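Local coordinates for protein Cwp19 (PDB 5OQ3) that probably acts as a peptidoglycan hydrolase, this piece being the TIM-barrel glycoside hydrolase domain of a longer cell-wall protein that may also have amidase activity, at residues A79-S83 against Y102-P106; Y54-D59 against E111-M117; F193-S198 against W217-V222. All blocks are in the same frame, centred on the assembly; numbering follows the deposited sequence.

Contact 1. Residues A79-S83 against Y102-P106; sequences ALYKS and YDPLP. With EDO (1,2-ethanediol), chain C.
Leu-105 lays its CD2 methyl beside the CB of Tyr-81, at 3.7 Å, the two side chains running alongside each other in the same direction. CG of Leu-105 is anti to its own backbone N (chi1 -174°), which carries the methyl up to the root of the tyrosine and obliquely to its ring. The phenol itself leads away from the contact, its ring resting with one face over Ala-79 CB.

The polar half centres on the carboxylate of Asp-103, the N-cap of helix 104-114. Its OD1 takes the N-H of Leu-105 at 3.1 Å, the donor standing 50° out of the carboxylate plane. The same OD1 lies only 3.1 Å from CA of Tyr-81, while OD2 receives a weak hydrogen bond from Lys-82 N at 3.4 Å and a stronger one from Tyr-182 OH. Pro-104 sets CD against Leu-80 O at 3.7 Å, so the first turn of the helix abuts the backbone of the loop. A 1,2-ethanediol, probably from the crystallisation liquor, donates through O1 to Tyr-81 O at 2.7 Å; the placing of its other end is doubtful.

One carboxylate thus serves both as helix cap and as a weak tie to the backbone of 79-83. With Tyr-182 also bound to it, its rotation is probably fixed, and its charge would be favoured by the start of the helix dipole.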
loop_
_atom_site.group_PDB
_atom_site.type_symbol
_atom_site.label_atom_id
_atom_site.label_comp_id
_atom_site.label_asym_id
_atom_site.label_seq_id
_atom_site.Cartn_x
_atom_site.Cartn_y
_atom_site.Cartn_z
ATOM N N ALA A 79 -0.238 -14.365 -4.847
ATOM C CA ALA A 79 -0.883 -13.760 -6.008
ATOM C C ALA A 79 -2.364 -14.095 -6.010
ATOM O O ALA A 79 -2.746 -15.263 -5.875
ATOM C CB ALA A 79 -0.225 -14.255 -7.300
ATOM N N LEU A 80 -3.179 -13.062 -6.236
ATOM C CA LEU A 80 -4.577 -13.283 -6.586
ATOM C C LEU A 80 -4.741 -13.208 -8.109
ATOM O O LEU A 80 -5.671 -12.601 -8.620
ATOM C CB LEU A 80 -5.497 -12.295 -5.848
ATOM C CG LEU A 80 -5.668 -12.630 -4.354
ATOM C CD1 LEU A 80 -4.568 -12.101 -3.462
ATOM C CD2 LEU A 80 -7.005 -12.203 -3.803
ATOM N N TYR A 81 -3.801 -13.837 -8.823
ATOM C CA TYR A 81 -3.760 -13.831 -10.287
ATOM C C TYR A 81 -2.899 -15.021 -10.699
ATOM O O TYR A 81 -2.107 -15.528 -9.887
ATOM C CB TYR A 81 -3.158 -12.551 -10.854
ATOM C CG TYR A 81 -1.795 -12.157 -10.287
ATOM C CD1 TYR A 81 -1.687 -11.417 -9.111
ATOM C CD2 TYR A 81 -0.613 -12.542 -10.905
ATOM C CE1 TYR A 81 -0.451 -11.053 -8.602
ATOM C CE2 TYR A 81 0.620 -12.190 -10.405
ATOM C CZ TYR A 81 0.704 -11.460 -9.246
ATOM O OH TYR A 81 1.937 -11.100 -8.741
ATOM N N LYS A 82 -3.032 -15.423 -11.953
ATOM C CA LYS A 82 -2.249 -16.499 -12.540
ATOM C C LYS A 82 -0.817 -16.001 -12.755
ATOM O O LYS A 82 -0.584 -14.953 -13.381
ATOM C CB LYS A 82 -2.876 -16.945 -13.844
ATOM C CG LYS A 82 -2.236 -18.170 -14.443
ATOM C CD LYS A 82 -3.152 -18.756 -15.513
ATOM C CE LYS A 82 -2.633 -20.087 -15.997
ATOM N NZ LYS A 82 -3.369 -20.378 -17.265
ATOM N N SER A 83 0.151 -16.740 -12.213
ATOM C CA SER A 83 1.557 -16.323 -12.168
ATOM C C SER A 83 2.451 -17.532 -12.430
ATOM O O SER A 83 2.139 -18.634 -11.988
ATOM C CB SER A 83 1.887 -15.770 -10.785
ATOM O OG SER A 83 3.237 -15.357 -10.700
ATOM N N TYR A 102 -10.139 -20.541 -10.930
ATOM C CA TYR A 102 -10.299 -19.430 -11.854
ATOM C C TYR A 102 -9.247 -18.409 -11.495
ATOM O O TYR A 102 -8.687 -18.440 -10.407
ATOM C CB TYR A 102 -11.697 -18.813 -11.714
ATOM C CG TYR A 102 -11.974 -17.959 -10.520
ATOM C CD1 TYR A 102 -11.987 -18.495 -9.248
ATOM C CD2 TYR A 102 -12.266 -16.594 -10.667
ATOM C CE1 TYR A 102 -12.239 -17.695 -8.133
ATOM C CE2 TYR A 102 -12.572 -15.804 -9.564
ATOM C CZ TYR A 102 -12.524 -16.342 -8.302
ATOM O OH TYR A 102 -12.782 -15.521 -7.209
ATOM N N ASP A 103 -8.988 -17.482 -12.403
ATOM C CA ASP A 103 -8.066 -16.377 -12.143
ATOM C C ASP A 103 -8.936 -15.183 -11.763
ATOM O O ASP A 103 -9.660 -14.669 -12.601
ATOM C CB ASP A 103 -7.264 -16.093 -13.398
ATOM C CG ASP A 103 -6.272 -14.924 -13.220
ATOM O OD1 ASP A 103 -6.226 -14.308 -12.150
ATOM O OD2 ASP A 103 -5.508 -14.650 -14.159
ATOM N N PRO A 104 -8.886 -14.720 -10.501
ATOM C CA PRO A 104 -9.764 -13.599 -10.131
ATOM C C PRO A 104 -9.416 -12.280 -10.797
ATOM O O PRO A 104 -10.310 -11.460 -11.013
ATOM C CB PRO A 104 -9.587 -13.452 -8.618
ATOM C CG PRO A 104 -8.818 -14.645 -8.191
ATOM C CD PRO A 104 -8.126 -15.221 -9.367
ATOM N N LEU A 105 -8.150 -12.062 -11.140
ATOM C CA LEU A 105 -7.747 -10.709 -11.509
ATOM C C LEU A 105 -8.436 -10.105 -12.755
ATOM O O LEU A 105 -8.847 -8.941 -12.698
ATOM C CB LEU A 105 -6.210 -10.570 -11.570
ATOM C CG LEU A 105 -5.659 -9.183 -11.799
ATOM C CD1 LEU A 105 -6.181 -8.203 -10.748
ATOM C CD2 LEU A 105 -4.134 -9.165 -11.808
ATOM N N PRO A 106 -8.602 -10.894 -13.850
ATOM C CA PRO A 106 -9.346 -10.351 -15.006
ATOM C C PRO A 106 -10.731 -9.857 -14.606
ATOM O O PRO A 106 -11.198 -8.832 -15.123
ATOM C CB PRO A 106 -9.398 -11.531 -15.974
ATOM C CG PRO A 106 -8.180 -12.299 -15.658
ATOM C CD PRO A 106 -8.012 -12.211 -14.180
HETATM C C1 EDO C . -0.174 -18.576 -9.048
HETATM O O1 EDO C . -0.843 -17.447 -8.561
HETATM C C2 EDO C . -0.703 -18.933 -10.360
HETATM O O2 EDO C . 0.287 -18.980 -11.352
#

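Contact 2. Residues Y54-D59 against E111-M117; sequences YTDLLD and EAHKRGM
Arg-115 and Asp-59 provide the ionic part of this helix-to-helix contact. NE of Arg-115 donates to Asp-59 OD1 at 2.8 Å, almost straight (167°), on the syn side but tilted about 30° out of the carboxylate plane; NH2 adds a weak bond to the same oxygen, and a water that donates to Asp-59 OD2 is held weakly by that NH2. Within 111-117, NH1 of Arg-115 donates to the anti lone pair of Glu-111 OE1 at 2.9 Å and also grips the backbone O of Glu-111. Lys-114 NZ holds the other oxygen, OE2, completing a network of four charged side chains. Partners at NE and NH1 lie close to the guanidinium plane, so its rotation is well defined. The arginine chain is extended from CG to NE, carrying the charge across to helix 47-63.

Van der Waals contacts flank these bonds. Thr-55 CB sits 3.5 Å from Arg-115 NH2, with Thr-55 CA over one guanidinium face, and Leu-58 CB packs on Arg-115 CD at 3.8 Å. In apolar contacts, Leu-58 CD1 meets Ala-112 CB at 4.2 Å, whereas its CD2 faces Met-117 CE. The Tyr-54 ring turns an edge to Glu-111 CB, and its OH bonds to Leu-108 O.

Helix 104-114 ends in a Schellman motif: Met-117 N bonds to Ala-112 O, Gly-116 N to His-113 O, and Gly-116 adopts positive phi (68°). Helix 47-63, between strands 27-32 and 68-74, and helix 104-114, between 68-74 and 118-123, lie side by side outside a closed parallel barrel, as is characteristic of the TIM barrel.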
loop_
_atom_site.group_PDB
_atom_site.type_symbol
_atom_site.label_atom_id
_atom_site.label_comp_id
_atom_site.label_asym_id
_atom_site.label_seq_id
_atom_site.Cartn_x
_atom_site.Cartn_y
_atom_site.Cartn_z
ATOM N N TYR A 54 -17.552 -9.163 -4.777
ATOM C CA TYR A 54 -16.787 -8.085 -5.381
ATOM C C TYR A 54 -17.661 -7.086 -6.127
ATOM O O TYR A 54 -17.513 -5.865 -5.928
ATOM C CB TYR A 54 -15.750 -8.618 -6.314
ATOM C CG TYR A 54 -14.869 -7.554 -6.923
ATOM C CD1 TYR A 54 -13.948 -6.833 -6.145
ATOM C CD2 TYR A 54 -14.965 -7.249 -8.258
ATOM C CE1 TYR A 54 -13.104 -5.872 -6.713
ATOM C CE2 TYR A 54 -14.153 -6.321 -8.842
ATOM C CZ TYR A 54 -13.219 -5.622 -8.062
ATOM O OH TYR A 54 -12.371 -4.740 -8.645
ATOM N N THR A 55 -18.573 -7.583 -6.960
ATOM C CA THR A 55 -19.407 -6.633 -7.703
ATOM C C THR A 55 -20.333 -5.838 -6.790
ATOM O O THR A 55 -20.586 -4.670 -7.015
ATOM C CB THR A 55 -20.165 -7.272 -8.888
ATOM O OG1 THR A 55 -20.926 -8.368 -8.410
ATOM C CG2 THR A 55 -19.194 -7.738 -9.949
ATOM N N ASP A 56 -20.856 -6.491 -5.769
ATOM C CA ASP A 56 -21.679 -5.790 -4.802
ATOM C C ASP A 56 -20.874 -4.706 -4.080
ATOM O O ASP A 56 -21.376 -3.608 -3.824
ATOM C CB ASP A 56 -22.221 -6.769 -3.749
ATOM C CG ASP A 56 -23.388 -7.633 -4.255
ATOM O OD1 ASP A 56 -23.961 -7.371 -5.360
ATOM O OD2 ASP A 56 -23.741 -8.572 -3.484
ATOM N N LEU A 57 -19.625 -5.013 -3.759
ATOM C CA LEU A 57 -18.742 -4.041 -3.116
ATOM C C LEU A 57 -18.487 -2.855 -4.061
ATOM O O LEU A 57 -18.652 -1.704 -3.672
ATOM C CB LEU A 57 -17.478 -4.709 -2.606
ATOM C CG LEU A 57 -16.418 -3.809 -1.956
ATOM C CD1 LEU A 57 -17.010 -3.129 -0.718
ATOM C CD2 LEU A 57 -15.183 -4.606 -1.601
ATOM N N LEU A 58 -18.133 -3.125 -5.317
ATOM C CA LEU A 58 -17.910 -2.020 -6.230
ATOM C C LEU A 58 -19.150 -1.171 -6.407
ATOM O O LEU A 58 -19.056 0.051 -6.536
ATOM C CB LEU A 58 -17.466 -2.525 -7.569
ATOM C CG LEU A 58 -16.099 -3.169 -7.681
ATOM C CD1 LEU A 58 -15.755 -3.267 -9.142
ATOM C CD2 LEU A 58 -15.025 -2.351 -6.982
ATOM N N ASP A 59 -20.320 -1.829 -6.468
ATOM C CA ASP A 59 -21.534 -1.049 -6.651
ATOM C C ASP A 59 -21.734 -0.061 -5.496
ATOM O O ASP A 59 -22.103 1.083 -5.712
ATOM C CB ASP A 59 -22.777 -1.951 -6.718
ATOM C CG ASP A 59 -22.891 -2.758 -7.999
ATOM O OD1 ASP A 59 -22.267 -2.402 -9.021
ATOM O OD2 ASP A 59 -23.692 -3.728 -7.973
ATOM N N GLU A 111 -14.573 -5.790 -14.204
ATOM C CA GLU A 111 -15.743 -5.291 -13.550
ATOM C C GLU A 111 -15.573 -3.872 -13.013
ATOM O O GLU A 111 -16.541 -3.092 -12.994
ATOM C CB GLU A 111 -16.146 -6.255 -12.415
ATOM C CG GLU A 111 -16.625 -7.617 -12.958
ATOM C CD GLU A 111 -17.924 -7.592 -13.760
ATOM O OE1 GLU A 111 -18.754 -6.722 -13.479
ATOM O OE2 GLU A 111 -18.072 -8.453 -14.675
ATOM N N ALA A 112 -14.360 -3.501 -12.581
ATOM C CA ALA A 112 -14.085 -2.111 -12.273
ATOM C C ALA A 112 -14.235 -1.239 -13.503
ATOM O O ALA A 112 -14.910 -0.206 -13.473
ATOM C CB ALA A 112 -12.674 -1.950 -11.638
ATOM N N HIS A 113 -13.640 -1.673 -14.611
ATOM C CA HIS A 113 -13.690 -0.841 -15.790
ATOM C C HIS A 113 -15.097 -0.654 -16.371
ATOM O O HIS A 113 -15.428 0.427 -16.866
ATOM C CB HIS A 113 -12.764 -1.403 -16.828
ATOM C CG HIS A 113 -11.310 -1.193 -16.493
ATOM N ND1 HIS A 113 -10.284 -1.813 -17.188
ATOM C CD2 HIS A 113 -10.711 -0.418 -15.553
ATOM C CE1 HIS A 113 -9.122 -1.381 -16.719
ATOM N NE2 HIS A 113 -9.352 -0.531 -15.728
ATOM N N LYS A 114 -15.928 -1.701 -16.293
ATOM C CA LYS A 114 -17.318 -1.558 -16.794
ATOM C C LYS A 114 -18.100 -0.532 -15.985
ATOM O O LYS A 114 -19.084 0.023 -16.485
ATOM C CB LYS A 114 -18.029 -2.930 -16.778
ATOM C CG LYS A 114 -17.572 -3.765 -17.967
ATOM C CD LYS A 114 -18.351 -5.063 -18.114
ATOM C CE LYS A 114 -18.117 -6.009 -16.962
ATOM N NZ LYS A 114 -18.855 -7.269 -17.202
ATOM N N ARG A 115 -17.685 -0.284 -14.743
ATOM C CA ARG A 115 -18.297 0.711 -13.892
ATOM C C ARG A 115 -17.564 2.078 -13.945
ATOM O O ARG A 115 -17.841 2.961 -13.136
ATOM C CB ARG A 115 -18.327 0.200 -12.458
ATOM C CG ARG A 115 -19.303 -0.938 -12.256
ATOM C CD ARG A 115 -19.045 -1.624 -10.932
ATOM N NE ARG A 115 -20.032 -2.651 -10.700
ATOM C CZ ARG A 115 -20.057 -3.838 -11.288
ATOM N NH1 ARG A 115 -19.115 -4.212 -12.149
ATOM N NH2 ARG A 115 -21.049 -4.685 -11.020
ATOM N N GLY A 116 -16.659 2.272 -14.887
ATOM C CA GLY A 116 -15.947 3.526 -15.012
ATOM C C GLY A 116 -14.981 3.804 -13.875
ATOM O O GLY A 116 -14.683 4.967 -13.595
ATOM N N MET A 117 -14.495 2.730 -13.229
ATOM C CA MET A 117 -13.565 2.859 -12.123
ATOM C C MET A 117 -12.177 2.411 -12.552
ATOM O O MET A 117 -12.040 1.453 -13.304
ATOM C CB MET A 117 -14.004 2.005 -10.948
ATOM C CG MET A 117 -15.392 2.352 -10.444
ATOM S SD MET A 117 -16.133 1.283 -9.251
ATOM C CE MET A 117 -15.337 1.802 -7.751
HETATM O O HOH W 1 -23.739 -5.610 -9.608
#

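Contact 3. Residues F193-S198 against W217-V222; sequences FYPGVS and WRRENV
Tyr-194 stands against helix 214-236 with its ring crossing the Arg-218 side chain at about a right angle. CD of Arg-218 lies over one ring face, 4.2 Å from the centroid and 20° off the normal, which makes a CH-pi contact. The phenol oxygen accepts an N-H from Asn-221 ND2 at 2.9 Å (161°), close to the amide plane, with ring and amide nearly coplanar. At the ring edge Val-222 CG2 approaches CE1 of Tyr-194 to 3.9 Å. The other methyl, CG1, touches CD1 of Phe-193 at 3.6 Å; with CG1 anti to the valine's backbone N (chi1 170°), the two methyls are split between the two aromatic rings.

Farther out, Arg-218 is extended from CG to NE and runs past the tyrosine toward Val-197, leaving NH1 2.8 Å from Val-197 O. Its guanidinium is anchored by a salt bridge from NH2 to Asp-201, which probably helps keep the aliphatic part of the chain against the ring. Asn-221 ND2 also lies over a face of the Trp-217 indole, offset toward the rim, 3.2 Å above its plane. Phe-199 and Tyr-272 meet Tyr-194 edge-to-face, and Tyr-272 OH bonds to Val-197 O.

Segment 193-198 belongs to the loop that follows barrel strand 186-189 and precedes helix 202-208; the contact fastens it to helix 214-236, which leads to the next barrel strand, 241-244.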
loop_
_atom_site.group_PDB
_atom_site.type_symbol
_atom_site.label_atom_id
_atom_site.label_comp_id
_atom_site.label_asym_id
_atom_site.label_seq_id
_atom_site.Cartn_x
_atom_site.Cartn_y
_atom_site.Cartn_z
ATOM N N PHE A 193 8.127 -1.608 4.667
ATOM C CA PHE A 193 9.418 -1.672 4.075
ATOM C C PHE A 193 10.307 -2.524 4.984
ATOM O O PHE A 193 9.976 -3.683 5.201
ATOM C CB PHE A 193 9.933 -0.244 3.764
ATOM C CG PHE A 193 9.093 0.448 2.762
ATOM C CD1 PHE A 193 9.267 0.174 1.430
ATOM C CD2 PHE A 193 8.024 1.246 3.167
ATOM C CE1 PHE A 193 8.483 0.754 0.495
ATOM C CE2 PHE A 193 7.229 1.823 2.227
ATOM C CZ PHE A 193 7.452 1.582 0.889
ATOM N N TYR A 194 11.341 -1.979 5.606
ATOM C CA TYR A 194 12.066 -2.749 6.603
ATOM C C TYR A 194 11.162 -2.848 7.821
ATOM O O TYR A 194 10.433 -1.900 8.119
ATOM C CB TYR A 194 13.382 -2.057 6.996
ATOM C CG TYR A 194 14.518 -2.251 6.045
ATOM C CD1 TYR A 194 14.675 -1.428 4.944
ATOM C CD2 TYR A 194 15.485 -3.241 6.275
ATOM C CE1 TYR A 194 15.757 -1.589 4.065
ATOM C CE2 TYR A 194 16.571 -3.406 5.418
ATOM C CZ TYR A 194 16.671 -2.603 4.299
ATOM O OH TYR A 194 17.728 -2.794 3.455
ATOM N N PRO A 195 11.192 -4.005 8.536
ATOM C CA PRO A 195 10.265 -4.161 9.648
ATOM C C PRO A 195 10.729 -3.551 10.924
ATOM O O PRO A 195 10.006 -3.568 11.884
ATOM C CB PRO A 195 10.207 -5.672 9.822
ATOM C CG PRO A 195 11.556 -6.159 9.335
ATOM C CD PRO A 195 11.858 -5.287 8.171
ATOM N N GLY A 196 11.939 -3.057 11.011
ATOM C CA GLY A 196 12.288 -2.382 12.239
ATOM C C GLY A 196 13.647 -1.862 12.136
ATOM O O GLY A 196 14.346 -2.086 11.126
ATOM N N VAL A 197 14.002 -1.126 13.170
ATOM C CA VAL A 197 15.251 -0.412 13.206
ATOM C C VAL A 197 16.352 -1.402 12.917
ATOM O O VAL A 197 17.214 -1.083 12.118
ATOM C CB VAL A 197 15.495 0.391 14.509
ATOM C CG1 VAL A 197 14.424 1.471 14.694
ATOM C CG2 VAL A 197 15.579 -0.508 15.738
ATOM N N SER A 198 16.298 -2.574 13.574
ATOM C CA SER A 198 17.245 -3.613 13.374
ATOM C C SER A 198 16.725 -4.663 12.372
ATOM O O SER A 198 15.535 -4.859 12.152
ATOM C CB SER A 198 17.631 -4.280 14.682
ATOM O OG SER A 198 16.717 -5.254 15.141
ATOM N N TRP A 217 22.244 3.567 3.721
ATOM C CA TRP A 217 22.252 2.488 2.751
ATOM C C TRP A 217 20.901 1.758 2.722
ATOM O O TRP A 217 20.386 1.468 1.660
ATOM C CB TRP A 217 23.414 1.527 3.078
ATOM C CG TRP A 217 23.476 0.282 2.282
ATOM C CD1 TRP A 217 23.906 0.127 0.997
ATOM C CD2 TRP A 217 23.043 -1.011 2.729
ATOM N NE1 TRP A 217 23.788 -1.194 0.648
ATOM C CE2 TRP A 217 23.257 -1.913 1.693
ATOM C CE3 TRP A 217 22.478 -1.475 3.921
ATOM C CZ2 TRP A 217 22.908 -3.269 1.791
ATOM C CZ3 TRP A 217 22.174 -2.781 4.034
ATOM C CH2 TRP A 217 22.383 -3.678 2.990
ATOM N N ARG A 218 20.302 1.485 3.877
ATOM C CA ARG A 218 18.992 0.843 3.917
ATOM C C ARG A 218 17.931 1.738 3.256
ATOM O O ARG A 218 17.101 1.237 2.477
ATOM C CB ARG A 218 18.568 0.555 5.372
ATOM C CG ARG A 218 19.351 -0.598 6.004
ATOM C CD ARG A 218 18.877 -0.842 7.380
ATOM N NE ARG A 218 19.509 -2.029 7.960
ATOM C CZ ARG A 218 19.565 -2.277 9.252
ATOM N NH1 ARG A 218 19.076 -1.414 10.120
ATOM N NH2 ARG A 218 20.143 -3.398 9.659
ATOM N N ARG A 219 17.946 3.044 3.532
ATOM C CA ARG A 219 17.033 3.947 2.836
ATOM C C ARG A 219 17.215 3.898 1.316
ATOM O O ARG A 219 16.221 3.863 0.563
ATOM C CB ARG A 219 17.100 5.388 3.402
ATOM C CG ARG A 219 16.385 5.593 4.734
ATOM C CD ARG A 219 16.577 7.023 5.269
ATOM N NE ARG A 219 17.873 7.263 5.881
ATOM C CZ ARG A 219 18.171 7.003 7.146
ATOM N NH1 ARG A 219 19.378 7.282 7.592
ATOM N NH2 ARG A 219 17.251 6.478 7.947
ATOM N N GLU A 220 18.472 3.859 0.892
ATOM C CA GLU A 220 18.744 3.787 -0.524
ATOM C C GLU A 220 18.313 2.461 -1.153
ATOM O O GLU A 220 17.923 2.438 -2.305
ATOM C CB GLU A 220 20.189 4.108 -0.828
ATOM C CG GLU A 220 20.471 4.236 -2.328
ATOM C CD GLU A 220 19.777 5.364 -3.094
ATOM O OE1 GLU A 220 19.760 5.323 -4.343
ATOM O OE2 GLU A 220 19.248 6.269 -2.515
ATOM N N ASN A 221 18.387 1.369 -0.416
ATOM C CA ASN A 221 17.896 0.108 -0.913
ATOM C C ASN A 221 16.422 0.189 -1.311
ATOM O O ASN A 221 15.979 -0.358 -2.308
ATOM C CB ASN A 221 18.073 -1.011 0.139
ATOM C CG ASN A 221 19.514 -1.377 0.374
ATOM O OD1 ASN A 221 20.361 -1.250 -0.499
ATOM N ND2 ASN A 221 19.794 -1.908 1.551
ATOM N N VAL A 222 15.650 0.841 -0.451
ATOM C CA VAL A 222 14.215 1.037 -0.709
ATOM C C VAL A 222 14.042 1.985 -1.899
ATOM O O VAL A 222 13.272 1.663 -2.845
ATOM C CB VAL A 222 13.498 1.576 0.536
ATOM C CG1 VAL A 222 12.064 2.018 0.202
ATOM C CG2 VAL A 222 13.494 0.522 1.652
#

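In the fold
Contacts 1 and 2 share helix 104-114 and touch its two ends: contact 1 its capped start, contact 2 its Schellman end, with centres about 17 Å apart. Contact 1 is nested along the chain inside the loop closed by contact 2. Contact 3 follows both in series and lies across the chain's centre from contact 2, their centres about 36 Å apart. Contacts 1 and 3 are mostly buried, each joining a loop after a barrel strand to a later helix; contact 2 is partly buried between two outer helices. Chemistry follows place: a capping carboxylate in contact 1, a partly solvated ionic network in contact 2, and aromatic packing with one amide-phenol bond in contact 3.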